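PDB 5DU9: CDA peptide synthetase I, which represents, in this model, the condensation domain of a modular nonribosomal peptide synthetase, a fold of the CoA-dependent acyltransferase clan. Local coordinates for residues A118-W121 with M122-R126; A167-Y170 with E171-E175; G192-D195 with R196-A199; G200-A203 with Y204-S207; L246-P249 with P250-E254. The protein carries 1 engineered substitution. One frame throughout, in Å; residues are numbered along the deposited sequence.

Overall arrangement
All five contacts are short-range and lie within one condensation domain. Interactions 1 and 2 sit on helices 114-126 and 163-182, which pack on the six-stranded sheet; their centres are 22 Å apart and their nearest atoms about 8 Å. Interactions 3 and 4 are successive parts of helix 194-205, with centres 12 Å apart. The side chain of Glu201 in interaction 4 is about 10 Å from the bound (2S)-2-amino-N-butyl-propanamide and that of Met197 in interaction 3 about 13 Å; neither lines its pocket, which includes Cys18, Val19 and His158. Interaction 5, at the edge of the four-stranded sheet, lies across the chain's centre from interactions 3 and 4, its centre 42 Å from that of interaction 4.

Interaction 1: residues A118-W121 with M122-R126; sequences AQRW and MDRDR
Gln119 and Asp123 face each other one turn apart on helix 114-126, the helix of a beta-alpha-beta unit whose parallel strands are 103-107 and 138-146. Gln119 NE2 donates to Asp123 OD1 at 2.9 Å; the acceptor lies in the plane of the amide, while the N-H reaches OD1 from above the carboxylate. A bend at chi2 (68°) turns the Gln119 amide toward the following turn to make this bond. On the exposed side, Arg120 and Arg124 run side by side in the same direction and stack their guanidinium groups almost flat, planes 8° apart, with Arg120 NH2 3.4 Å from Arg124 NH1. Two like charges this close would probably repel, and the stack is offset, Arg124 CD lying over a face of the Arg120 group. Trp121 reaches the next turn with its six-membered ring: CZ3 comes to 3.7 Å from Asp125 CB.

The second shell fixes these groups. Gln119 OE1 accepts from Arg383, so both ends of the amide are held. Asp125 has its carboxylate gripped by Tyr153 and Ser139 and is salt-bridged to Arg33, while Phe143 meets the Trp121 ring edge to face. Met122 is buried against Leu151 and Tyr153 of strand 149-157, its chain bending at chi3 (-71°) so that the methyl turns back to the preceding turn, with Met122 CE 3.7 Å from Gln119 CA. Asp123 OD1 has a further partner at longer range, a salt bridge to Arg126 NH2 at 3.8 Å.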
# COMPACT_ATOMS: atom_id res chain seq x y z
N ALA A 118 15.41 -15.30 2.20
CA ALA A 118 13.97 -15.11 2.23
C ALA A 118 13.56 -13.97 1.30
O ALA A 118 12.59 -14.08 0.56
CB ALA A 118 13.49 -14.84 3.64
N GLN A 119 14.33 -12.88 1.33
CA GLN A 119 14.05 -11.73 0.48
C GLN A 119 14.17 -12.12 -0.99
O GLN A 119 13.34 -11.74 -1.81
CB GLN A 119 14.99 -10.57 0.80
CG GLN A 119 14.75 -9.31 -0.03
CD GLN A 119 13.42 -8.63 0.30
OE1 GLN A 119 13.14 -8.33 1.46
NE2 GLN A 119 12.61 -8.40 -0.73
N ARG A 120 15.22 -12.88 -1.30
CA ARG A 120 15.45 -13.34 -2.66
C ARG A 120 14.28 -14.21 -3.13
O ARG A 120 13.85 -14.12 -4.28
CB ARG A 120 16.76 -14.11 -2.75
CG ARG A 120 17.09 -14.62 -4.14
CD ARG A 120 18.48 -15.23 -4.21
NE ARG A 120 18.70 -15.91 -5.48
CZ ARG A 120 18.17 -17.08 -5.80
NH1 ARG A 120 17.37 -17.71 -4.95
NH2 ARG A 120 18.42 -17.63 -6.98
N TRP A 121 13.77 -15.05 -2.24
CA TRP A 121 12.64 -15.92 -2.57
C TRP A 121 11.39 -15.10 -2.87
O TRP A 121 10.68 -15.37 -3.84
CB TRP A 121 12.35 -16.89 -1.42
CG TRP A 121 11.49 -18.05 -1.83
CD1 TRP A 121 11.91 -19.31 -2.15
CD2 TRP A 121 10.07 -18.06 -1.97
NE1 TRP A 121 10.84 -20.10 -2.48
CE2 TRP A 121 9.69 -19.35 -2.39
CE3 TRP A 121 9.07 -17.09 -1.79
CZ2 TRP A 121 8.37 -19.71 -2.62
CZ3 TRP A 121 7.76 -17.45 -2.03
CH2 TRP A 121 7.42 -18.74 -2.43
N MET A 122 11.13 -14.10 -2.03
CA MET A 122 9.96 -13.25 -2.20
C MET A 122 10.06 -12.43 -3.49
O MET A 122 9.07 -12.25 -4.19
CB MET A 122 9.79 -12.33 -0.99
CG MET A 122 9.43 -13.07 0.29
SD MET A 122 9.10 -11.99 1.70
CE MET A 122 10.74 -11.39 2.07
N ASP A 123 11.26 -11.94 -3.79
CA ASP A 123 11.47 -11.16 -5.01
C ASP A 123 11.20 -12.00 -6.25
O ASP A 123 10.61 -11.53 -7.22
CB ASP A 123 12.90 -10.61 -5.05
CG ASP A 123 13.14 -9.52 -4.04
OD1 ASP A 123 12.16 -8.91 -3.57
OD2 ASP A 123 14.32 -9.27 -3.71
N ARG A 124 11.64 -13.25 -6.23
CA ARG A 124 11.43 -14.15 -7.35
C ARG A 124 9.96 -14.54 -7.47
O ARG A 124 9.44 -14.70 -8.57
CB ARG A 124 12.32 -15.38 -7.22
CG ARG A 124 13.80 -15.06 -7.36
CD ARG A 124 14.69 -16.23 -6.97
NE ARG A 124 14.63 -17.31 -7.95
CZ ARG A 124 15.37 -17.38 -9.05
NH1 ARG A 124 16.25 -16.43 -9.33
NH2 ARG A 124 15.24 -18.42 -9.87
N ASP A 125 9.28 -14.67 -6.34
CA ASP A 125 7.85 -14.96 -6.37
C ASP A 125 7.08 -13.79 -6.96
O ASP A 125 6.20 -13.97 -7.80
CB ASP A 125 7.33 -15.28 -4.97
CG ASP A 125 5.86 -15.66 -4.98
OD1 ASP A 125 5.55 -16.85 -5.19
OD2 ASP A 125 5.01 -14.76 -4.80
N ARG A 126 7.44 -12.58 -6.52
CA ARG A 126 6.77 -11.36 -6.96
C ARG A 126 6.93 -11.15 -8.46
O ARG A 126 6.13 -10.46 -9.08
CB ARG A 126 7.33 -10.16 -6.18
CG ARG A 126 7.18 -8.80 -6.86
CD ARG A 126 7.46 -7.65 -5.89
NE ARG A 126 8.89 -7.40 -5.68
CZ ARG A 126 9.54 -6.31 -6.09
NH1 ARG A 126 8.92 -5.33 -6.74
NH2 ARG A 126 10.84 -6.19 -5.84

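Interaction 2: residues A167-Y170 with E171-E175; sequences ALFY and ERLAE
The Phe169 ring carries Leu173 CB over one of its faces, one turn along helix 163-182, which packs against the six-stranded sheet of the domain. The other flat group, the guanidinium of Arg172, meets Glu175 at its edge. His140 also meets the Phe169 ring, planes at about 50°. Phe169 and Leu173 lie alongside each other and point the same way; the closest approach is Phe169 CE2 to Leu173 CD2 at 4.1 Å, and CZ is nearly as close to the same methyl. Both CG atoms stand anti to their backbone N (chi1 167° in Phe169, 179° in Leu173), which sends the pair off the helix together.

The pair touches strand 149-157, where Tyr152 meets both, and helix 46-58, where Thr56 does the same. Tyr170 turns to the sheet as well, its hydroxyl hydrogen-bonded to Ser36. Regular helical bonds run beneath the side chains: Leu173 N to Phe169 O at 2.9 Å and Ala174 N to Tyr170 O at 3.0 Å. On the exposed side, Glu171 lays its CG 3.4 Å from Ala167 O.

Pro187 O takes a bond from Arg172 NH1. In the salt bridge Arg172 NH1 donates to Glu175 OE1 at 2.9 Å, with OE1 in the guanidinium plane but approached from well above the plane of its own carboxylate.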
# COMPACT_ATOMS: atom_id res chain seq x y z
N ALA A 167 -3.82 -6.22 6.09
CA ALA A 167 -4.00 -6.19 7.54
C ALA A 167 -5.21 -7.02 7.96
O ALA A 167 -5.16 -7.74 8.95
CB ALA A 167 -4.14 -4.75 8.03
N LEU A 168 -6.30 -6.92 7.20
CA LEU A 168 -7.50 -7.71 7.50
C LEU A 168 -7.18 -9.20 7.43
O LEU A 168 -7.62 -9.98 8.28
CB LEU A 168 -8.64 -7.38 6.54
CG LEU A 168 -9.30 -6.00 6.67
CD1 LEU A 168 -10.27 -5.80 5.52
CD2 LEU A 168 -10.02 -5.86 8.00
N PHE A 169 -6.40 -9.57 6.43
CA PHE A 169 -6.01 -10.96 6.25
C PHE A 169 -5.17 -11.47 7.42
O PHE A 169 -5.47 -12.52 7.99
CB PHE A 169 -5.22 -11.14 4.95
CG PHE A 169 -4.52 -12.47 4.85
CD1 PHE A 169 -5.22 -13.59 4.45
CD2 PHE A 169 -3.19 -12.60 5.19
CE1 PHE A 169 -4.59 -14.82 4.37
CE2 PHE A 169 -2.55 -13.82 5.12
CZ PHE A 169 -3.25 -14.93 4.70
N TYR A 170 -4.12 -10.74 7.77
CA TYR A 170 -3.20 -11.18 8.81
C TYR A 170 -3.90 -11.37 10.15
O TYR A 170 -3.66 -12.35 10.86
CB TYR A 170 -2.05 -10.18 8.98
CG TYR A 170 -1.00 -10.19 7.89
CD1 TYR A 170 -0.47 -11.38 7.41
CD2 TYR A 170 -0.53 -9.00 7.37
CE1 TYR A 170 0.50 -11.38 6.42
CE2 TYR A 170 0.44 -8.98 6.39
CZ TYR A 170 0.96 -10.18 5.92
OH TYR A 170 1.92 -10.16 4.94
N GLU A 171 -4.77 -10.42 10.50
CA GLU A 171 -5.50 -10.49 11.76
C GLU A 171 -6.39 -11.73 11.81
O GLU A 171 -6.47 -12.41 12.83
CB GLU A 171 -6.33 -9.23 11.98
CG GLU A 171 -5.52 -7.99 12.31
CD GLU A 171 -6.31 -6.94 13.06
OE1 GLU A 171 -7.55 -7.00 13.06
OE2 GLU A 171 -5.67 -6.04 13.66
N ARG A 172 -7.07 -12.01 10.70
CA ARG A 172 -7.96 -13.17 10.64
C ARG A 172 -7.15 -14.47 10.71
O ARG A 172 -7.54 -15.41 11.41
CB ARG A 172 -8.80 -13.14 9.36
CG ARG A 172 -9.65 -14.39 9.14
CD ARG A 172 -10.58 -14.66 10.31
NE ARG A 172 -11.43 -15.82 10.08
CZ ARG A 172 -12.16 -16.41 11.02
NH1 ARG A 172 -12.15 -15.96 12.27
NH2 ARG A 172 -12.90 -17.47 10.72
N LEU A 173 -6.04 -14.51 9.99
CA LEU A 173 -5.16 -15.68 9.98
C LEU A 173 -4.72 -16.02 11.40
O LEU A 173 -4.78 -17.18 11.82
CB LEU A 173 -3.94 -15.43 9.10
CG LEU A 173 -2.93 -16.58 9.03
CD1 LEU A 173 -3.53 -17.76 8.28
CD2 LEU A 173 -1.64 -16.13 8.38
N ALA A 174 -4.26 -15.01 12.12
CA ALA A 174 -3.80 -15.21 13.49
C ALA A 174 -4.93 -15.67 14.39
O ALA A 174 -4.75 -16.56 15.22
CB ALA A 174 -3.19 -13.93 14.03
N GLU A 175 -6.11 -15.08 14.22
CA GLU A 175 -7.28 -15.44 15.01
C GLU A 175 -7.62 -16.92 14.86
O GLU A 175 -7.87 -17.61 15.85
CB GLU A 175 -8.48 -14.59 14.60
CG GLU A 175 -9.71 -14.79 15.46
CD GLU A 175 -10.86 -13.90 15.05
OE1 GLU A 175 -11.12 -13.78 13.84
OE2 GLU A 175 -11.51 -13.31 15.95

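Interaction 3: residues G192-D195 with R196-A199; sequences GDTD and RMVA
Asp193 reaches across the first turn of helix 194-205 to Arg196. Its CB lies against the guanidinium, 3.8 Å from Arg196 NH2 and about as far from NE, the arginine being bent at chi3 (-89°) to bring that group back beside it. With Asp193 CG anti to the backbone N (chi1 -180°), the carboxylate swings round to the N-H of Arg196. At the tip, Asp193 OD2 accepts from Arg196 N at 2.9 Å, on its anti side and 23° out of the carboxylate plane. The same oxygen touches Arg196 CG at 3.6 Å. No N-H of the guanidinium points at OD2, which lies well out of its plane, 4.1 Å from Arg196 NE; any attraction is probably of charges alone.

The backbone follows on: Asp193 O receives Met197 N at 3.3 Å, and Thr194 O receives Val198 N at 2.8 Å. On the buried side Thr194 CG2 packs on Val198 CG2 at 4.1 Å, with Thr305 and Thr13 nearby. Asn301 holds Asp193 N and His10 holds Asp195. The whole is a classic aspartate N-cap, the side chain standing in as acceptor where the helix has no earlier carbonyl to offer.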
# COMPACT_ATOMS: atom_id res chain seq x y z
N GLY A 192 -17.03 -8.03 5.41
CA GLY A 192 -18.16 -7.43 4.73
C GLY A 192 -18.38 -7.98 3.34
O GLY A 192 -17.72 -8.94 2.92
N ASP A 193 -19.31 -7.37 2.61
CA ASP A 193 -19.75 -7.87 1.31
C ASP A 193 -19.29 -6.98 0.17
O ASP A 193 -19.54 -5.77 0.17
CB ASP A 193 -21.27 -8.00 1.29
CG ASP A 193 -21.78 -8.52 -0.04
OD1 ASP A 193 -21.66 -9.74 -0.28
OD2 ASP A 193 -22.28 -7.71 -0.84
N THR A 194 -18.64 -7.58 -0.81
CA THR A 194 -18.08 -6.84 -1.93
C THR A 194 -19.17 -6.26 -2.83
O THR A 194 -19.07 -5.13 -3.28
CB THR A 194 -17.14 -7.72 -2.78
OG1 THR A 194 -16.08 -8.22 -1.95
CG2 THR A 194 -16.53 -6.93 -3.93
N ASP A 195 -20.22 -7.04 -3.09
CA ASP A 195 -21.29 -6.58 -3.97
C ASP A 195 -21.89 -5.27 -3.47
O ASP A 195 -22.15 -4.36 -4.25
CB ASP A 195 -22.38 -7.64 -4.11
CG ASP A 195 -21.97 -8.80 -5.01
OD1 ASP A 195 -21.11 -8.62 -5.89
OD2 ASP A 195 -22.54 -9.90 -4.84
N ARG A 196 -22.11 -5.18 -2.16
CA ARG A 196 -22.68 -3.96 -1.59
C ARG A 196 -21.70 -2.79 -1.68
O ARG A 196 -22.11 -1.65 -1.88
CB ARG A 196 -23.09 -4.19 -0.13
CG ARG A 196 -24.39 -4.96 0.02
CD ARG A 196 -24.90 -4.90 1.45
NE ARG A 196 -24.37 -5.98 2.27
CZ ARG A 196 -23.94 -5.85 3.52
NH1 ARG A 196 -23.94 -4.67 4.13
NH2 ARG A 196 -23.48 -6.92 4.16
N MET A 197 -20.41 -3.09 -1.53
CA MET A 197 -19.37 -2.07 -1.65
C MET A 197 -19.34 -1.52 -3.08
O MET A 197 -19.27 -0.31 -3.30
CB MET A 197 -18.00 -2.65 -1.26
CG MET A 197 -16.85 -1.65 -1.24
SD MET A 197 -15.37 -2.28 -0.39
CE MET A 197 -14.92 -3.66 -1.43
N VAL A 198 -19.41 -2.42 -4.06
CA VAL A 198 -19.45 -2.02 -5.46
C VAL A 198 -20.73 -1.22 -5.76
O VAL A 198 -20.69 -0.24 -6.50
CB VAL A 198 -19.37 -3.26 -6.38
CG1 VAL A 198 -19.67 -2.90 -7.84
CG2 VAL A 198 -17.99 -3.89 -6.26
N ALA A 199 -21.85 -1.64 -5.20
CA ALA A 199 -23.10 -0.92 -5.40
C ALA A 199 -22.99 0.51 -4.88
O ALA A 199 -23.57 1.44 -5.45
CB ALA A 199 -24.26 -1.66 -4.73

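Interaction 4: residues G200-A203 with Y204-S207; sequences GEEA and YRAS
Glu201 OE1 is gripped by two donors, a water at 2.7 Å and the backbone N of Ser14. The same water accepts from Arg205 NH2 at 3.1 Å, lying at the edge of the guanidinium in its plane, so one water bridges the carboxylate to an arginine one turn on. No direct bond is made: the carboxylate of Glu201 and the guanidinium of Arg205 stand nearly perpendicular, and Glu201 OE1 stays 4.1 Å from Arg205 NH1. The arginine bends at chi3 (-72°) and lies back along the helix, one face of its guanidinium over Glu201 O and Glu202 CA.

This is the C-terminal turn of helix 194-205, and its backbone pattern comes apart here. Arg205 N still bonds Glu201 O at 2.9 Å, but Ala206 N divides itself between Glu202 O at 3.1 Å and, weakly, Ala203 O. On the buried side, the hydroxyl of Tyr204 is bonded to Asp213 of the next helix, 208-220, while Arg344 and Phe345 pack against the tyrosine.

Ser207 is the N-cap of that next helix, its OG making a weak hydrogen bond with Arg209 N, and ties it to the end of this one. Its hydroxyl donates to Tyr204 O, OG to O distance 2.7 Å, and Ser207 N donates to the same Tyr204 O at 3.0 Å.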
# COMPACT_ATOMS: atom_id res chain seq x y z
N GLY A 200 -22.25 0.68 -3.79
CA GLY A 200 -22.01 1.99 -3.23
C GLY A 200 -21.27 2.89 -4.20
O GLY A 200 -21.58 4.07 -4.33
N GLU A 201 -20.28 2.32 -4.88
CA GLU A 201 -19.50 3.08 -5.85
C GLU A 201 -20.38 3.47 -7.03
O GLU A 201 -20.31 4.60 -7.51
CB GLU A 201 -18.29 2.27 -6.35
CG GLU A 201 -17.30 1.89 -5.26
CD GLU A 201 -16.01 1.31 -5.83
OE1 GLU A 201 -16.05 0.74 -6.94
OE2 GLU A 201 -14.96 1.42 -5.16
N GLU A 202 -21.20 2.53 -7.48
CA GLU A 202 -22.13 2.79 -8.57
C GLU A 202 -23.10 3.92 -8.20
O GLU A 202 -23.40 4.78 -9.03
CB GLU A 202 -22.90 1.51 -8.92
CG GLU A 202 -22.07 0.51 -9.70
CD GLU A 202 -22.77 -0.81 -9.91
OE1 GLU A 202 -23.85 -1.02 -9.32
OE2 GLU A 202 -22.24 -1.65 -10.67
N ALA A 203 -23.56 3.92 -6.96
CA ALA A 203 -24.46 4.97 -6.49
C ALA A 203 -23.74 6.32 -6.50
O ALA A 203 -24.34 7.34 -6.84
CB ALA A 203 -24.99 4.65 -5.10
N TYR A 204 -22.46 6.31 -6.13
CA TYR A 204 -21.69 7.55 -6.12
C TYR A 204 -21.55 8.09 -7.54
O TYR A 204 -21.73 9.29 -7.78
CB TYR A 204 -20.30 7.33 -5.52
CG TYR A 204 -19.34 8.42 -5.93
CD1 TYR A 204 -19.41 9.69 -5.38
CD2 TYR A 204 -18.37 8.18 -6.90
CE1 TYR A 204 -18.54 10.70 -5.78
CE2 TYR A 204 -17.50 9.18 -7.31
CZ TYR A 204 -17.59 10.43 -6.74
OH TYR A 204 -16.72 11.42 -7.14
N ARG A 205 -21.23 7.21 -8.49
CA ARG A 205 -21.05 7.62 -9.88
C ARG A 205 -22.33 8.24 -10.45
O ARG A 205 -22.27 9.11 -11.31
CB ARG A 205 -20.61 6.44 -10.74
CG ARG A 205 -19.18 5.99 -10.47
CD ARG A 205 -18.64 5.10 -11.57
NE ARG A 205 -19.23 3.76 -11.56
CZ ARG A 205 -18.85 2.78 -10.75
NH1 ARG A 205 -17.89 2.98 -9.86
NH2 ARG A 205 -19.44 1.59 -10.81
N ALA A 206 -23.48 7.79 -9.95
CA ALA A 206 -24.77 8.27 -10.43
C ALA A 206 -25.28 9.49 -9.67
O ALA A 206 -26.36 10.01 -9.97
CB ALA A 206 -25.80 7.15 -10.35
N SER A 207 -24.50 9.95 -8.69
CA SER A 207 -24.95 11.01 -7.78
C SER A 207 -24.53 12.40 -8.24
O SER A 207 -23.68 12.55 -9.11
CB SER A 207 -24.42 10.76 -6.37
OG SER A 207 -23.05 11.09 -6.28
O HOH W 1 -17.57 -0.07 -9.00

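Interaction 5: residues L246-P249 with P250-E254; sequences LGLP and PERTE
A tight strand-to-helix turn joins edge strand 242-248 to helix 250-263, with Pro249 as the N-cap and Pro250 opening the first turn, where a residue without an N-H loses no helical bond. Pro249 O takes two donors: Thr253 N at 3.2 Å, in the carbonyl plane, and Arg252 N at 2.9 Å, from 45° above it. Leu248 is clasped by the side chains of the first turn. Its CB meets Thr253 CG2 at 3.4 Å, tighter than usual for two carbons, and its CD2 sits over one face of the Arg252 guanidinium, 3.4 Å from NH1. Arg252 bends at chi3 (71°), which turns its end back toward the strand. There NH1 donates at 2.8 Å to a water lying in the guanidinium plane, and the water donates in turn to Gly247 O at 3.0 Å.

Thr253 OG1 is bonded to Pro401 O. Segments 246-248 and 250-254 run at 80° to each other, their axes 8.1 Å apart at closest approach. Outside the turn, Leu246 and Leu248 pair by backbone bonds with strand 404-411 of the four-stranded sheet, while helix 418-437 lies against them, its Val429 touching both Leu248 and Arg252.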
# COMPACT_ATOMS: atom_id res chain seq x y z
N LEU A 246 14.91 1.07 4.53
CA LEU A 246 15.75 1.63 5.58
C LEU A 246 15.01 1.58 6.90
O LEU A 246 13.93 2.14 7.03
CB LEU A 246 16.15 3.07 5.24
CG LEU A 246 16.91 3.86 6.31
CD1 LEU A 246 18.22 3.17 6.66
CD2 LEU A 246 17.16 5.28 5.85
N GLY A 247 15.59 0.89 7.87
CA GLY A 247 15.03 0.83 9.21
C GLY A 247 15.49 1.99 10.06
O GLY A 247 16.70 2.26 10.16
N LEU A 248 14.53 2.68 10.68
CA LEU A 248 14.80 3.81 11.56
C LEU A 248 14.32 3.49 12.96
O LEU A 248 13.12 3.31 13.18
CB LEU A 248 14.11 5.08 11.05
CG LEU A 248 14.44 5.53 9.63
CD1 LEU A 248 13.61 6.75 9.28
CD2 LEU A 248 15.93 5.83 9.48
N PRO A 249 15.24 3.42 13.94
CA PRO A 249 14.79 3.13 15.30
C PRO A 249 14.12 4.34 15.94
O PRO A 249 14.22 5.44 15.40
CB PRO A 249 16.08 2.77 16.02
CG PRO A 249 17.13 3.54 15.31
CD PRO A 249 16.71 3.56 13.86
N PRO A 250 13.42 4.13 17.07
CA PRO A 250 12.73 5.23 17.76
C PRO A 250 13.63 6.44 18.06
O PRO A 250 13.14 7.57 18.05
CB PRO A 250 12.26 4.57 19.06
CG PRO A 250 12.06 3.14 18.68
CD PRO A 250 13.15 2.83 17.69
N GLU A 251 14.91 6.21 18.32
CA GLU A 251 15.84 7.31 18.59
C GLU A 251 15.87 8.30 17.42
O GLU A 251 16.11 9.50 17.62
CB GLU A 251 17.25 6.77 18.86
CG GLU A 251 18.29 7.84 19.18
CD GLU A 251 18.01 8.58 20.48
OE1 GLU A 251 17.25 8.05 21.32
OE2 GLU A 251 18.54 9.69 20.66
N ARG A 252 15.61 7.81 16.21
CA ARG A 252 15.61 8.66 15.02
C ARG A 252 14.21 9.18 14.67
O ARG A 252 14.08 10.27 14.11
CB ARG A 252 16.18 7.90 13.82
CG ARG A 252 17.68 7.60 13.91
CD ARG A 252 18.27 7.19 12.57
NE ARG A 252 18.35 8.31 11.63
CZ ARG A 252 18.73 8.20 10.36
NH1 ARG A 252 19.07 7.02 9.86
NH2 ARG A 252 18.78 9.27 9.58
N THR A 253 13.16 8.42 15.02
CA THR A 253 11.81 8.72 14.54
C THR A 253 10.92 9.46 15.54
O THR A 253 9.93 10.07 15.16
CB THR A 253 11.07 7.42 14.12
OG1 THR A 253 10.88 6.56 15.25
CG2 THR A 253 11.86 6.67 13.06
N GLU A 254 11.28 9.41 16.82
CA GLU A 254 10.49 10.09 17.85
C GLU A 254 10.30 11.58 17.55
O GLU A 254 9.27 12.16 17.90
CB GLU A 254 11.14 9.92 19.22
CG GLU A 254 10.85 8.58 19.88
CD GLU A 254 11.73 8.30 21.09
OE1 GLU A 254 12.58 9.15 21.43
OE2 GLU A 254 11.56 7.22 21.70
O HOH W 2 18.83 4.31 10.62